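PDB 5SWV: pentafunctional AROM polypeptide from Schizosaccharomyces pombe, which catalyses five successive steps of the shikimate pathway, the deposited fragment carrying the 3-dehydroquinate dehydratase and shikimate dehydrogenase parts. Local coordinates for residues 271-276 and 518-523; 275-280 and 510-515; 503-508 and 524-529. One frame throughout, in Å; residues are numbered along the deposited sequence.

Interaction 1: 271-276 and 518-523; sequences STAYEL and MTAPFD
The pyrrolidine ring of Pro521 meets Leu276 through its CG and CD corner, where the leucine methyl CD1 lies 4.0 Å from CG and 4.2 Å from CD of the proline; the two side chains run at a slant to each other. Next along the chain, the ring of Phe522 lies beyond this contact: the carboxylate atom OD1 of Asp523 lies in plane at its edge, Arg506 makes a cation-pi contact with it, and the ring of Tyr526 meets it with the planes inclined by about 30°. One turn back on helix 266-277, Ala273 CB meets Ala520 CB at 4.1 Å. With only a methyl on each side, the helix and the loop come close, and the CA atoms of Ala273 and Ala520 are 6.0 Å apart. Three residues on, Leu276 has the longer reach needed, its CG anti to the carbonyl carbon (chi1 -64°), and its CD1 extends to the proline. These residues join a helix of the substrate-binding domain to the connection between the last two helices, which, as in other shikimate dehydrogenases, come back from the nucleotide-binding domain to complete the substrate-binding one. Pro521 stands at the N-cap of helix 522-530, a place where a backbone nitrogen without a hydrogen costs the helix nothing. No hydrogen bond crosses between the segments. The connection also meets the dehydroquinase part of the chain, with Thr519 OG1 hydrogen-bonded to Gly35 N and Pro521 packed on Val34.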
ATOM      1  N   SER A 271       6.171   2.238  17.464  1.00 38.28           N
ATOM      2  CA  SER A 271       7.450   1.645  17.937  1.00 38.40           C
ATOM      3  C   SER A 271       7.692   0.308  17.282  1.00 38.35           C
ATOM      4  O   SER A 271       8.782   0.059  16.764  1.00 38.27           O
ATOM      5  CB  SER A 271       7.451   1.399  19.454  1.00 38.82           C
ATOM      6  OG  SER A 271       7.534   2.607  20.183  1.00 39.14           O
ATOM      7  N   THR A 272       6.659  -0.537  17.319  1.00 38.11           N
ATOM      8  CA  THR A 272       6.697  -1.847  16.683  1.00 37.45           C
ATOM      9  C   THR A 272       6.938  -1.713  15.194  1.00 37.59           C
ATOM     10  O   THR A 272       7.760  -2.426  14.656  1.00 39.75           O
ATOM     11  CB  THR A 272       5.413  -2.648  16.945  1.00 36.56           C
ATOM     12  OG1 THR A 272       5.214  -2.750  18.354  1.00 36.59           O
ATOM     13  CG2 THR A 272       5.504  -4.035  16.373  1.00 36.28           C
ATOM     14  N   ALA A 273       6.259  -0.798  14.523  1.00 37.77           N
ATOM     15  CA  ALA A 273       6.460  -0.636  13.080  1.00 38.22           C
ATOM     16  C   ALA A 273       7.919  -0.293  12.710  1.00 38.87           C
ATOM     17  O   ALA A 273       8.453  -0.848  11.743  1.00 38.69           O
ATOM     18  CB  ALA A 273       5.511   0.412  12.524  1.00 38.20           C
ATOM     19  N   TYR A 274       8.559   0.589  13.484  1.00 39.23           N
ATOM     20  CA  TYR A 274       9.961   0.967  13.234  1.00 39.82           C
ATOM     21  C   TYR A 274      10.881  -0.244  13.329  1.00 41.87           C
ATOM     22  O   TYR A 274      11.773  -0.445  12.497  1.00 41.59           O
ATOM     23  CB  TYR A 274      10.461   2.023  14.227  1.00 39.51           C
ATOM     24  CG  TYR A 274       9.601   3.263  14.369  1.00 39.30           C
ATOM     25  CD1 TYR A 274       9.033   3.878  13.257  1.00 38.79           C
ATOM     26  CD2 TYR A 274       9.365   3.828  15.620  1.00 38.98           C
ATOM     27  CE1 TYR A 274       8.234   4.993  13.387  1.00 38.19           C
ATOM     28  CE2 TYR A 274       8.578   4.948  15.756  1.00 38.89           C
ATOM     29  CZ  TYR A 274       8.010   5.525  14.634  1.00 38.70           C
ATOM     30  OH  TYR A 274       7.236   6.657  14.756  1.00 38.71           O
ATOM     31  N   GLU A 275      10.633  -1.047  14.355  1.00 44.88           N
ATOM     32  CA  GLU A 275      11.421  -2.224  14.666  1.00 47.12           C
ATOM     33  C   GLU A 275      11.328  -3.264  13.568  1.00 44.87           C
ATOM     34  O   GLU A 275      12.327  -3.830  13.190  1.00 45.36           O
ATOM     35  CB  GLU A 275      10.924  -2.815  15.971  1.00 52.48           C
ATOM     36  CG  GLU A 275      11.882  -3.783  16.627  1.00 59.86           C
ATOM     37  CD  GLU A 275      11.185  -4.748  17.587  1.00 66.80           C
ATOM     38  OE1 GLU A 275      10.022  -4.491  18.014  1.00 69.39           O
ATOM     39  OE2 GLU A 275      11.822  -5.783  17.913  1.00 73.91           O
ATOM     40  N   LEU A 276      10.125  -3.500  13.056  1.00 43.23           N
ATOM     41  CA  LEU A 276       9.905  -4.422  11.933  1.00 41.79           C
ATOM     42  C   LEU A 276      10.422  -3.926  10.581  1.00 39.88           C
ATOM     43  O   LEU A 276      10.625  -4.721   9.691  1.00 39.22           O
ATOM     44  CB  LEU A 276       8.418  -4.758  11.803  1.00 42.44           C
ATOM     45  CG  LEU A 276       7.809  -5.529  12.996  1.00 43.39           C
ATOM     46  CD1 LEU A 276       6.288  -5.383  13.034  1.00 43.25           C
ATOM     47  CD2 LEU A 276       8.205  -7.002  12.971  1.00 43.09           C
ATOM     48  N   MET A 518       6.212   3.836   3.534  1.00 36.18           N
ATOM     49  CA  MET A 518       6.250   2.370   3.597  1.00 36.74           C
ATOM     50  C   MET A 518       5.093   1.812   4.397  1.00 35.31           C
ATOM     51  O   MET A 518       4.714   2.382   5.409  1.00 33.73           O
ATOM     52  CB  MET A 518       7.560   1.930   4.252  1.00 38.38           C
ATOM     53  CG  MET A 518       8.790   2.357   3.446  1.00 39.86           C
ATOM     54  SD  MET A 518      10.395   1.946   4.147  1.00 40.73           S
ATOM     55  CE  MET A 518      10.182   2.637   5.768  1.00 41.67           C
ATOM     56  N   THR A 519       4.540   0.689   3.942  1.00 35.23           N
ATOM     57  CA  THR A 519       3.537  -0.016   4.728  1.00 35.63           C
ATOM     58  C   THR A 519       4.230  -0.825   5.794  1.00 35.81           C
ATOM     59  O   THR A 519       5.429  -1.044   5.723  1.00 35.94           O
ATOM     60  CB  THR A 519       2.691  -0.990   3.906  1.00 35.80           C
ATOM     61  OG1 THR A 519       3.541  -2.020   3.407  1.00 36.63           O
ATOM     62  CG2 THR A 519       1.957  -0.281   2.754  1.00 35.37           C
ATOM     63  N   ALA A 520       3.457  -1.264   6.779  1.00 36.18           N
ATOM     64  CA  ALA A 520       3.929  -2.143   7.842  1.00 36.86           C
ATOM     65  C   ALA A 520       2.919  -3.288   8.020  1.00 37.79           C
ATOM     66  O   ALA A 520       1.741  -3.086   7.768  1.00 39.49           O
ATOM     67  CB  ALA A 520       4.071  -1.345   9.123  1.00 36.87           C
ATOM     68  N   PRO A 521       3.357  -4.476   8.486  1.00 38.79           N
ATOM     69  CA  PRO A 521       2.448  -5.628   8.534  1.00 39.40           C
ATOM     70  C   PRO A 521       1.427  -5.535   9.664  1.00 39.40           C
ATOM     71  O   PRO A 521       1.806  -5.269  10.810  1.00 39.12           O
ATOM     72  CB  PRO A 521       3.392  -6.806   8.785  1.00 39.79           C
ATOM     73  CG  PRO A 521       4.589  -6.222   9.466  1.00 39.49           C
ATOM     74  CD  PRO A 521       4.569  -4.727   9.285  1.00 39.39           C
ATOM     75  N   PHE A 522       0.154  -5.759   9.341  1.00 39.23           N
ATOM     76  CA  PHE A 522      -0.906  -5.590  10.321  1.00 39.28           C
ATOM     77  C   PHE A 522      -0.779  -6.575  11.475  1.00 39.81           C
ATOM     78  O   PHE A 522      -0.821  -6.165  12.618  1.00 40.67           O
ATOM     79  CB  PHE A 522      -2.269  -5.720   9.662  1.00 39.63           C
ATOM     80  CG  PHE A 522      -3.411  -5.860  10.635  1.00 39.99           C
ATOM     81  CD1 PHE A 522      -4.030  -4.742  11.164  1.00 39.74           C
ATOM     82  CD2 PHE A 522      -3.869  -7.123  11.014  1.00 40.20           C
ATOM     83  CE1 PHE A 522      -5.083  -4.876  12.054  1.00 39.94           C
ATOM     84  CE2 PHE A 522      -4.920  -7.265  11.904  1.00 40.31           C
ATOM     85  CZ  PHE A 522      -5.530  -6.140  12.423  1.00 40.29           C
ATOM     86  N   ASP A 523      -0.615  -7.859  11.167  1.00 40.59           N
ATOM     87  CA  ASP A 523      -0.659  -8.934  12.175  1.00 41.47           C
ATOM     88  C   ASP A 523       0.258  -8.754  13.381  1.00 41.11           C
ATOM     89  O   ASP A 523      -0.211  -8.785  14.517  1.00 41.86           O
ATOM     90  CB  ASP A 523      -0.339 -10.288  11.535  1.00 42.84           C
ATOM     91  CG  ASP A 523      -1.503 -10.877  10.758  1.00 44.36           C
ATOM     92  OD1 ASP A 523      -2.613 -10.285  10.695  1.00 44.20           O
ATOM     93  OD2 ASP A 523      -1.287 -11.977  10.209  1.00 46.50           O
TER

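Interaction 2: 275-280 and 510-515; sequences ELLGLP and ASFHLW
Phe512 reaches from helix 500-516 toward Leu277 and Leu279, and it is the one residue of 510-515 that touches 275-280. Its CB starts out toward the other segment, and with CG anti to the backbone N (chi1 176°) the ring is carried well clear of its own helix. That reach is needed, since even the nearest pair of CA atoms, those of Leu277 and Phe512, is 11.3 Å apart. On one flank of the ring CD2 passes beside the carbonyl oxygen of Met518, and the next atom, CE2, meets Leu277 CD1 at 3.8 Å. On the other flank CD1 and CE1 run along helix 266-277, packing against Ala273 and Tyr274. At the far end CZ meets two leucine methyls coming from directions about a right angle apart, 3.8 Å from Leu277 CD1 and 4.0 Å from Leu279 CD1. Both methyls approach the ring obliquely. The body of Leu277 lies at a slant to the phenylalanine, whereas Leu279 comes from the opposite direction. The phenylalanine thus makes an apolar bridge between the Leu277-Leu279 region in the substrate-binding domain and helix 500-516, which returns to that domain after the Rossmann-type nucleotide-binding domain. Gly278 separates the two leucines with a positive phi (75°), a conformation easily adopted by a residue lacking CB, and the chain bends there so that both side chains still face Phe512. Neighbouring residues of helix 500-516 make polar ties: Ser511 OG hydrogen-bonds Thr335 OG1, and Trp515 NE1 donates to Ile336 O, tying the helix to strand 335-340.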
ATOM      1  N   GLU A 275      10.633  -1.047  14.355  1.00 44.88           N
ATOM      2  CA  GLU A 275      11.421  -2.224  14.666  1.00 47.12           C
ATOM      3  C   GLU A 275      11.328  -3.264  13.568  1.00 44.87           C
ATOM      4  O   GLU A 275      12.327  -3.830  13.190  1.00 45.36           O
ATOM      5  CB  GLU A 275      10.924  -2.815  15.971  1.00 52.48           C
ATOM      6  CG  GLU A 275      11.882  -3.783  16.627  1.00 59.86           C
ATOM      7  CD  GLU A 275      11.185  -4.748  17.587  1.00 66.80           C
ATOM      8  OE1 GLU A 275      10.022  -4.491  18.014  1.00 69.39           O
ATOM      9  OE2 GLU A 275      11.822  -5.783  17.913  1.00 73.91           O
ATOM     10  N   LEU A 276      10.125  -3.500  13.056  1.00 43.23           N
ATOM     11  CA  LEU A 276       9.905  -4.422  11.933  1.00 41.79           C
ATOM     12  C   LEU A 276      10.422  -3.926  10.581  1.00 39.88           C
ATOM     13  O   LEU A 276      10.625  -4.721   9.691  1.00 39.22           O
ATOM     14  CB  LEU A 276       8.418  -4.758  11.803  1.00 42.44           C
ATOM     15  CG  LEU A 276       7.809  -5.529  12.996  1.00 43.39           C
ATOM     16  CD1 LEU A 276       6.288  -5.383  13.034  1.00 43.25           C
ATOM     17  CD2 LEU A 276       8.205  -7.002  12.971  1.00 43.09           C
ATOM     18  N   LEU A 277      10.636  -2.629  10.427  1.00 38.96           N
ATOM     19  CA  LEU A 277      11.113  -2.064   9.164  1.00 38.60           C
ATOM     20  C   LEU A 277      12.535  -1.509   9.191  1.00 38.98           C
ATOM     21  O   LEU A 277      13.008  -0.982   8.171  1.00 38.43           O
ATOM     22  CB  LEU A 277      10.135  -0.984   8.709  1.00 38.51           C
ATOM     23  CG  LEU A 277       8.971  -1.643   7.978  1.00 38.03           C
ATOM     24  CD1 LEU A 277       7.653  -1.196   8.543  1.00 38.24           C
ATOM     25  CD2 LEU A 277       9.083  -1.367   6.491  1.00 37.86           C
ATOM     26  N   GLY A 278      13.220  -1.654  10.328  1.00 38.92           N
ATOM     27  CA  GLY A 278      14.625  -1.279  10.440  1.00 38.88           C
ATOM     28  C   GLY A 278      14.831   0.217  10.516  1.00 38.91           C
ATOM     29  O   GLY A 278      15.876   0.717  10.094  1.00 40.27           O
ATOM     30  N   LEU A 279      13.845   0.924  11.071  1.00 38.11           N
ATOM     31  CA  LEU A 279      13.878   2.373  11.161  1.00 37.97           C
ATOM     32  C   LEU A 279      14.296   2.829  12.566  1.00 37.35           C
ATOM     33  O   LEU A 279      14.024   2.143  13.542  1.00 37.16           O
ATOM     34  CB  LEU A 279      12.499   2.954  10.799  1.00 38.54           C
ATOM     35  CG  LEU A 279      12.038   2.826   9.342  1.00 38.75           C
ATOM     36  CD1 LEU A 279      10.704   3.533   9.177  1.00 39.25           C
ATOM     37  CD2 LEU A 279      13.048   3.423   8.369  1.00 38.77           C
ATOM     38  N   PRO A 280      14.926   4.010  12.679  1.00 37.49           N
ATOM     39  CA  PRO A 280      15.502   4.451  13.948  1.00 37.49           C
ATOM     40  C   PRO A 280      14.655   5.470  14.688  1.00 37.60           C
ATOM     41  O   PRO A 280      15.193   6.228  15.481  1.00 38.45           O
ATOM     42  CB  PRO A 280      16.773   5.151  13.477  1.00 38.02           C
ATOM     43  CG  PRO A 280      16.318   5.853  12.228  1.00 38.26           C
ATOM     44  CD  PRO A 280      15.212   5.000  11.617  1.00 37.73           C
ATOM     45  N   ALA A 510      -1.899   3.541   8.312  1.00 33.67           N
ATOM     46  CA  ALA A 510      -2.046   4.539   7.255  1.00 33.67           C
ATOM     47  C   ALA A 510      -1.237   5.816   7.533  1.00 33.35           C
ATOM     48  O   ALA A 510      -0.608   6.370   6.633  1.00 32.84           O
ATOM     49  CB  ALA A 510      -3.516   4.886   7.083  1.00 33.97           C
ATOM     50  N   SER A 511      -1.257   6.279   8.779  1.00 33.16           N
ATOM     51  CA  SER A 511      -0.481   7.452   9.156  1.00 33.04           C
ATOM     52  C   SER A 511       0.998   7.168   8.981  1.00 33.62           C
ATOM     53  O   SER A 511       1.736   7.987   8.420  1.00 33.92           O
ATOM     54  CB  SER A 511      -0.777   7.860  10.592  1.00 32.98           C
ATOM     55  OG  SER A 511      -2.133   8.238  10.739  1.00 32.47           O
ATOM     56  N   PHE A 512       1.410   5.986   9.429  1.00 34.02           N
ATOM     57  CA  PHE A 512       2.791   5.514   9.283  1.00 34.63           C
ATOM     58  C   PHE A 512       3.248   5.476   7.822  1.00 34.98           C
ATOM     59  O   PHE A 512       4.382   5.881   7.515  1.00 34.53           O
ATOM     60  CB  PHE A 512       2.955   4.126   9.935  1.00 34.80           C
ATOM     61  CG  PHE A 512       4.319   3.521   9.751  1.00 35.01           C
ATOM     62  CD1 PHE A 512       5.345   3.808  10.648  1.00 35.23           C
ATOM     63  CD2 PHE A 512       4.583   2.662   8.681  1.00 35.11           C
ATOM     64  CE1 PHE A 512       6.611   3.250  10.486  1.00 35.53           C
ATOM     65  CE2 PHE A 512       5.849   2.103   8.509  1.00 35.39           C
ATOM     66  CZ  PHE A 512       6.862   2.395   9.416  1.00 35.75           C
ATOM     67  N   HIS A 513       2.373   4.989   6.940  1.00 34.97           N
ATOM     68  CA  HIS A 513       2.655   4.957   5.506  1.00 35.65           C
ATOM     69  C   HIS A 513       2.783   6.385   4.956  1.00 35.77           C
ATOM     70  O   HIS A 513       3.731   6.693   4.235  1.00 35.76           O
ATOM     71  CB  HIS A 513       1.592   4.121   4.768  1.00 36.42           C
ATOM     72  CG  HIS A 513       1.763   4.058   3.276  1.00 37.60           C
ATOM     73  ND1 HIS A 513       0.732   4.332   2.399  1.00 38.34           N
ATOM     74  CD2 HIS A 513       2.827   3.733   2.507  1.00 37.93           C
ATOM     75  CE1 HIS A 513       1.152   4.184   1.159  1.00 38.28           C
ATOM     76  NE2 HIS A 513       2.423   3.828   1.197  1.00 38.94           N
ATOM     77  N   LEU A 514       1.877   7.273   5.335  1.00 35.73           N
ATOM     78  CA  LEU A 514       1.970   8.660   4.862  1.00 36.02           C
ATOM     79  C   LEU A 514       3.263   9.330   5.323  1.00 35.32           C
ATOM     80  O   LEU A 514       3.790  10.170   4.621  1.00 35.49           O
ATOM     81  CB  LEU A 514       0.749   9.496   5.301  1.00 35.96           C
ATOM     82  CG  LEU A 514      -0.581   9.090   4.675  1.00 35.60           C
ATOM     83  CD1 LEU A 514      -1.714   9.510   5.602  1.00 36.06           C
ATOM     84  CD2 LEU A 514      -0.752   9.647   3.265  1.00 35.15           C
ATOM     85  N   TRP A 515       3.775   8.951   6.487  1.00 35.23           N
ATOM     86  CA  TRP A 515       5.034   9.519   6.986  1.00 35.17           C
ATOM     87  C   TRP A 515       6.300   8.926   6.403  1.00 35.40           C
ATOM     88  O   TRP A 515       7.162   9.668   5.983  1.00 36.53           O
ATOM     89  CB  TRP A 515       5.106   9.414   8.499  1.00 34.47           C
ATOM     90  CG  TRP A 515       4.211  10.359   9.197  1.00 34.15           C
ATOM     91  CD1 TRP A 515       3.957  11.671   8.867  1.00 34.08           C
ATOM     92  CD2 TRP A 515       3.481  10.100  10.390  1.00 33.69           C
ATOM     93  NE1 TRP A 515       3.094  12.227   9.774  1.00 33.84           N
ATOM     94  CE2 TRP A 515       2.798  11.290  10.729  1.00 33.67           C
ATOM     95  CE3 TRP A 515       3.328   8.976  11.206  1.00 33.12           C
ATOM     96  CZ2 TRP A 515       1.989  11.385  11.849  1.00 33.42           C
ATOM     97  CZ3 TRP A 515       2.521   9.072  12.325  1.00 33.15           C
ATOM     98  CH2 TRP A 515       1.860  10.268  12.637  1.00 33.28           C
TER

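Interaction 3: 503-508 and 524-529; sequences ALVRQG and AVYQKV
Val505 of helix 500-516 projects toward helix 522-530 and is met there chiefly by Tyr526 and Val529, with Val525 at the margin. Taking 524-529 in order, Ala524 offers its methyl to Leu276 of helix 266-277. Val525 points toward 503-508, yet its CG1 stays 4.5 Å from Val505 CG1; it fills the seam between helices by packing also on Leu269 and Leu276. Tyr526 makes the closest approach, its CD2 lying 4.0 Å from Val505 CG2. Here the two side chains cross at about a right angle, and the methyl comes in obliquely to the ring. With CG anti to the backbone N (chi1 -180°), the tyrosine ring is carried past the valine toward Asn499, and it is a ring carbon, CD2, that meets the methyl. The amide nitrogen NE2 of Gln527 lies in the plane of that ring, at its edge. Val529, one turn after Val525, returns to the interface and brings CG1 to 4.2 Å from Val505 CG2. The same valine methyl therefore serves both Tyr526 and Val529, and the compact, branched side chain suits helices whose CA atoms approach to 6.6 Å at Val505 and Tyr526. The two helices follow each other directly in sequence. Beyond them, helix 266-277 supports Val525 and Val529 through Leu269 and Lys528 through Thr272, helix 353-364 receives Arg506, which also bridges to Glu502, and Ala503 and Leu504 pack on Met477 and Tyr479, just past strand 472-476 of the nucleotide-binding domain.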
ATOM      1  N   ALA A 503      -9.636  -1.532  13.346  1.00 38.76           N
ATOM      2  CA  ALA A 503      -9.704  -0.260  12.634  1.00 38.70           C
ATOM      3  C   ALA A 503      -8.744   0.772  13.178  1.00 38.38           C
ATOM      4  O   ALA A 503      -8.083   1.448  12.406  1.00 37.39           O
ATOM      5  CB  ALA A 503     -11.112   0.299  12.655  1.00 39.30           C
ATOM      6  N   LEU A 504      -8.677   0.892  14.501  1.00 40.01           N
ATOM      7  CA  LEU A 504      -7.718   1.799  15.163  1.00 42.28           C
ATOM      8  C   LEU A 504      -6.279   1.500  14.737  1.00 40.69           C
ATOM      9  O   LEU A 504      -5.498   2.418  14.474  1.00 40.81           O
ATOM     10  CB  LEU A 504      -7.802   1.701  16.695  1.00 45.17           C
ATOM     11  CG  LEU A 504      -7.155   2.857  17.507  1.00 49.04           C
ATOM     12  CD1 LEU A 504      -7.963   3.025  18.792  1.00 51.01           C
ATOM     13  CD2 LEU A 504      -5.639   2.764  17.842  1.00 49.94           C
ATOM     14  N   VAL A 505      -5.939   0.219  14.671  1.00 38.72           N
ATOM     15  CA  VAL A 505      -4.607  -0.177  14.262  1.00 38.16           C
ATOM     16  C   VAL A 505      -4.322   0.217  12.826  1.00 37.37           C
ATOM     17  O   VAL A 505      -3.234   0.713  12.537  1.00 37.19           O
ATOM     18  CB  VAL A 505      -4.377  -1.681  14.471  1.00 38.44           C
ATOM     19  CG1 VAL A 505      -3.134  -2.173  13.729  1.00 38.66           C
ATOM     20  CG2 VAL A 505      -4.247  -1.962  15.959  1.00 38.70           C
ATOM     21  N   ARG A 506      -5.288   0.014  11.939  1.00 37.00           N
ATOM     22  CA  ARG A 506      -5.115   0.379  10.536  1.00 36.85           C
ATOM     23  C   ARG A 506      -5.085   1.899  10.276  1.00 36.63           C
ATOM     24  O   ARG A 506      -4.486   2.317   9.289  1.00 35.90           O
ATOM     25  CB  ARG A 506      -6.152  -0.330   9.666  1.00 37.41           C
ATOM     26  CG  ARG A 506      -6.042  -1.855   9.706  1.00 38.47           C
ATOM     27  CD  ARG A 506      -6.832  -2.534   8.589  1.00 38.86           C
ATOM     28  NE  ARG A 506      -6.964  -3.999   8.719  1.00 39.34           N
ATOM     29  CZ  ARG A 506      -6.081  -4.914   8.290  1.00 39.05           C
ATOM     30  NH1 ARG A 506      -4.934  -4.581   7.712  1.00 38.66           N
ATOM     31  NH2 ARG A 506      -6.354  -6.197   8.453  1.00 39.45           N
ATOM     32  N   GLN A 507      -5.706   2.711  11.147  1.00 37.53           N
ATOM     33  CA  GLN A 507      -5.570   4.193  11.089  1.00 38.32           C
ATOM     34  C   GLN A 507      -4.150   4.621  11.305  1.00 37.34           C
ATOM     35  O   GLN A 507      -3.624   5.443  10.550  1.00 36.80           O
ATOM     36  CB  GLN A 507      -6.378   4.908  12.168  1.00 39.89           C
ATOM     37  CG  GLN A 507      -7.866   4.894  11.930  1.00 41.99           C
ATOM     38  CD  GLN A 507      -8.646   5.342  13.152  1.00 43.45           C
ATOM     39  OE1 GLN A 507      -8.062   5.901  14.099  1.00 44.09           O
ATOM     40  NE2 GLN A 507      -9.977   5.096  13.141  1.00 43.16           N
ATOM     41  N   GLY A 508      -3.567   4.085  12.377  1.00 36.76           N
ATOM     42  CA  GLY A 508      -2.164   4.283  12.696  1.00 36.29           C
ATOM     43  C   GLY A 508      -1.247   3.838  11.578  1.00 35.60           C
ATOM     44  O   GLY A 508      -0.305   4.545  11.258  1.00 36.57           O
ATOM     45  N   ALA A 524       1.558  -8.586  13.137  1.00 40.31           N
ATOM     46  CA  ALA A 524       2.541  -8.455  14.224  1.00 40.04           C
ATOM     47  C   ALA A 524       2.409  -7.142  14.978  1.00 39.92           C
ATOM     48  O   ALA A 524       2.714  -7.082  16.163  1.00 41.00           O
ATOM     49  CB  ALA A 524       3.961  -8.623  13.711  1.00 39.54           C
ATOM     50  N   VAL A 525       1.956  -6.094  14.302  1.00 39.60           N
ATOM     51  CA  VAL A 525       1.747  -4.813  14.957  1.00 39.70           C
ATOM     52  C   VAL A 525       0.511  -4.884  15.851  1.00 40.46           C
ATOM     53  O   VAL A 525       0.500  -4.316  16.938  1.00 40.19           O
ATOM     54  CB  VAL A 525       1.600  -3.670  13.945  1.00 39.29           C
ATOM     55  CG1 VAL A 525       1.311  -2.363  14.657  1.00 39.24           C
ATOM     56  CG2 VAL A 525       2.874  -3.510  13.129  1.00 39.72           C
ATOM     57  N   TYR A 526      -0.517  -5.582  15.380  1.00 41.37           N
ATOM     58  CA  TYR A 526      -1.730  -5.823  16.154  1.00 42.42           C
ATOM     59  C   TYR A 526      -1.437  -6.692  17.393  1.00 44.61           C
ATOM     60  O   TYR A 526      -1.947  -6.408  18.470  1.00 44.52           O
ATOM     61  CB  TYR A 526      -2.811  -6.446  15.237  1.00 41.82           C
ATOM     62  CG  TYR A 526      -4.130  -6.751  15.901  1.00 40.96           C
ATOM     63  CD1 TYR A 526      -4.327  -7.954  16.593  1.00 40.64           C
ATOM     64  CD2 TYR A 526      -5.182  -5.848  15.846  1.00 40.77           C
ATOM     65  CE1 TYR A 526      -5.523  -8.240  17.221  1.00 40.37           C
ATOM     66  CE2 TYR A 526      -6.394  -6.130  16.469  1.00 40.86           C
ATOM     67  CZ  TYR A 526      -6.555  -7.328  17.153  1.00 40.68           C
ATOM     68  OH  TYR A 526      -7.743  -7.610  17.760  1.00 40.33           O
ATOM     69  N   GLN A 527      -0.602  -7.721  17.249  1.00 48.62           N
ATOM     70  CA  GLN A 527      -0.271  -8.613  18.389  1.00 52.77           C
ATOM     71  C   GLN A 527       0.361  -7.913  19.589  1.00 53.31           C
ATOM     72  O   GLN A 527       0.135  -8.333  20.722  1.00 53.27           O
ATOM     73  CB  GLN A 527       0.621  -9.808  17.962  1.00 55.21           C
ATOM     74  CG  GLN A 527      -0.097 -10.920  17.180  1.00 58.46           C
ATOM     75  CD  GLN A 527      -1.464 -11.320  17.775  1.00 60.78           C
ATOM     76  OE1 GLN A 527      -1.597 -11.491  18.994  1.00 62.94           O
ATOM     77  NE2 GLN A 527      -2.483 -11.454  16.917  1.00 60.31           N
ATOM     78  N   LYS A 528       1.136  -6.858  19.326  1.00 54.44           N
ATOM     79  CA  LYS A 528       1.785  -6.057  20.369  1.00 55.91           C
ATOM     80  C   LYS A 528       0.888  -4.945  20.929  1.00 55.42           C
ATOM     81  O   LYS A 528       0.995  -4.587  22.102  1.00 55.48           O
ATOM     82  CB  LYS A 528       3.127  -5.506  19.867  1.00 57.50           C
ATOM     83  CG  LYS A 528       4.189  -6.605  19.718  1.00 60.94           C
ATOM     84  CD  LYS A 528       5.629  -6.099  19.539  1.00 63.21           C
ATOM     85  CE  LYS A 528       6.179  -5.346  20.751  1.00 64.30           C
ATOM     86  NZ  LYS A 528       6.079  -6.142  22.006  1.00 65.22           N
ATOM     87  N   VAL A 529      -0.008  -4.412  20.109  1.00 55.76           N
ATOM     88  CA  VAL A 529      -1.021  -3.488  20.606  1.00 56.49           C
ATOM     89  C   VAL A 529      -1.940  -4.206  21.610  1.00 59.53           C
ATOM     90  O   VAL A 529      -2.182  -3.670  22.685  1.00 60.72           O
ATOM     91  CB  VAL A 529      -1.826  -2.821  19.459  1.00 54.59           C
ATOM     92  CG1 VAL A 529      -3.029  -2.060  19.987  1.00 54.19           C
ATOM     93  CG2 VAL A 529      -0.941  -1.857  18.690  1.00 53.75           C
TER

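All three contacts are apolar and without hydrogen bonds between their segments, but they differ in depth. Interactions 2 and 3 are buried, whereas interaction 1 is only partly so, lying where the connection ahead of helix 522-530 reaches the dehydroquinase part. Interactions 1 and 2 share helix 266-277 and have centres 6 Å apart; Met518 CE and Leu279 CD1, 3.6 Å apart, link them. Interaction 3 joins the last two helices to each other, and Leu276 CD1 packs on Val525 CG2 at 3.9 Å to tie it to interaction 1. Two alanine methyls and a leucine-proline pair serve interaction 1, an aromatic ring spans the wider gap of interaction 2, and a branched valine fits the helix pair of interaction 3.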